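Local coordinates for protein DNA polymerase (Pyrobaculum calidifontis, PDB 5MDN) that probably extends DNA chains by adding deoxyribonucleotides from their triphosphates, as a metal-dependent family B polymerase of a hyperthermophilic archaeon, at residues M120-V125 / Y381-G386. Numbering follows the deposited sequence.
Sequences MIDKGV and YAYRMG
Tyr383 lays one face of its ring on Asp122, and this overlap is the dense half of the contact. The CA of Asp122 stands 3.9 Å from the ring centroid and 26° off the ring normal, which meets the geometry of a CH-pi contact. The Asp122 carboxylate stacks on the ring with its plane turned only 8° from it, and OD1 sits toward the rim, 3.7 Å from Tyr383 CE1. OD1 also makes a salt bridge to Arg118, one turn earlier, which is likely to fix how the carboxylate is turned. At the base of the ring, Ile121 CG2 touches Tyr383 CB at 3.7 Å; the tyrosine reaches across because its CG extends opposite the backbone N (chi1 180°). Both segments are C-terminal helix ends, of helices 115-123 and 370-384, and each finishes in a Schellman motif, with Gly124 and Gly386 at positive phi. The contact joins a helix of the family B exonuclease region to one of the polymerase region, away from the metal sites. Replacing Tyr383 with an alanine would probably open a gap beside Asp122 and deprive its carboxylate of the stacked ring. The exposed side is looser and is filled by Arg384, whose chain bends at chi2 to bring the guanidinium beside the end of helix 115-123. Its NH2 lies 3.1 Å from Asp122 O, but the carbonyl stands over a guanidinium face and the angle is too poor for a hydrogen bond. Gly124 N, 3.3 Å from Arg384 NH2, is itself a donor and cannot accept from it, while Lys123 O lies at the guanidinium edge.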
# COMPACT_ATOMS: atom_id res chain seq x y z
N MET A 120 -18.98 12.57 2.78
CA MET A 120 -19.25 11.23 3.29
C MET A 120 -19.03 11.16 4.79
O MET A 120 -19.75 10.44 5.50
CB MET A 120 -18.40 10.20 2.55
CG MET A 120 -18.78 10.02 1.09
SD MET A 120 -17.98 8.62 0.28
CE MET A 120 -16.26 8.94 0.67
N ILE A 121 -18.02 11.87 5.30
CA ILE A 121 -17.81 11.93 6.75
C ILE A 121 -19.00 12.57 7.45
O ILE A 121 -19.55 12.02 8.41
CB ILE A 121 -16.50 12.67 7.07
CG1 ILE A 121 -15.29 11.79 6.74
CG2 ILE A 121 -16.47 13.11 8.52
CD1 ILE A 121 -13.96 12.50 6.89
N ASP A 122 -19.42 13.75 6.98
CA ASP A 122 -20.47 14.49 7.66
C ASP A 122 -21.82 13.79 7.56
O ASP A 122 -22.60 13.79 8.52
CB ASP A 122 -20.55 15.91 7.10
CG ASP A 122 -19.36 16.76 7.48
OD1 ASP A 122 -18.31 16.19 7.84
OD2 ASP A 122 -19.48 18.00 7.43
N LYS A 123 -22.11 13.19 6.41
CA LYS A 123 -23.39 12.51 6.21
C LYS A 123 -23.35 11.05 6.62
O LYS A 123 -24.40 10.38 6.58
CB LYS A 123 -23.81 12.62 4.74
CG LYS A 123 -23.89 14.05 4.23
CD LYS A 123 -24.98 14.83 4.96
CE LYS A 123 -24.95 16.30 4.58
NZ LYS A 123 -25.89 17.11 5.41
N GLY A 124 -22.20 10.53 7.03
CA GLY A 124 -22.09 9.15 7.44
C GLY A 124 -22.16 8.15 6.30
O GLY A 124 -22.59 7.01 6.51
N VAL A 125 -21.75 8.55 5.10
CA VAL A 125 -21.71 7.64 3.96
C VAL A 125 -20.46 6.78 4.07
O VAL A 125 -19.34 7.30 4.05
CB VAL A 125 -21.74 8.41 2.63
CG1 VAL A 125 -21.77 7.44 1.46
CG2 VAL A 125 -22.92 9.36 2.59
N TYR A 381 -14.26 9.35 12.95
CA TYR A 381 -14.61 9.24 14.37
C TYR A 381 -14.66 10.61 15.03
O TYR A 381 -15.55 10.88 15.85
CB TYR A 381 -13.63 8.33 15.10
CG TYR A 381 -13.96 6.86 15.00
CD1 TYR A 381 -14.87 6.28 15.88
CD2 TYR A 381 -13.36 6.05 14.05
CE1 TYR A 381 -15.18 4.94 15.80
CE2 TYR A 381 -13.67 4.70 13.96
CZ TYR A 381 -14.58 4.15 14.84
OH TYR A 381 -14.88 2.81 14.76
N ALA A 382 -13.70 11.48 14.72
CA ALA A 382 -13.66 12.81 15.32
C ALA A 382 -14.93 13.60 15.03
O ALA A 382 -15.36 14.41 15.87
CB ALA A 382 -12.44 13.58 14.84
N TYR A 383 -15.55 13.40 13.87
CA TYR A 383 -16.77 14.13 13.54
C TYR A 383 -17.92 13.69 14.44
O TYR A 383 -18.57 14.52 15.08
CB TYR A 383 -17.13 13.95 12.07
CG TYR A 383 -18.40 14.68 11.70
CD1 TYR A 383 -18.40 16.06 11.56
CD2 TYR A 383 -19.60 14.00 11.53
CE1 TYR A 383 -19.56 16.75 11.24
CE2 TYR A 383 -20.76 14.68 11.21
CZ TYR A 383 -20.73 16.05 11.06
OH TYR A 383 -21.89 16.73 10.74
N ARG A 384 -18.20 12.38 14.48
CA ARG A 384 -19.33 11.89 15.26
C ARG A 384 -19.11 12.03 16.77
O ARG A 384 -20.06 11.82 17.53
CB ARG A 384 -19.62 10.43 14.92
CG ARG A 384 -20.05 10.21 13.48
CD ARG A 384 -21.27 11.05 13.16
NE ARG A 384 -21.79 10.81 11.82
CZ ARG A 384 -22.86 11.42 11.32
NH1 ARG A 384 -23.51 12.31 12.06
NH2 ARG A 384 -23.27 11.15 10.09
N MET A 385 -17.90 12.35 17.21
CA MET A 385 -17.65 12.68 18.60
C MET A 385 -17.62 14.18 18.85
O MET A 385 -17.40 14.60 19.99
CB MET A 385 -16.33 12.04 19.06
CG MET A 385 -16.35 10.52 19.06
SD MET A 385 -14.79 9.78 19.58
CE MET A 385 -15.20 8.04 19.46
N GLY A 386 -17.85 14.99 17.82
CA GLY A 386 -17.86 16.43 17.99
C GLY A 386 -16.50 17.05 18.23
O GLY A 386 -16.40 18.09 18.89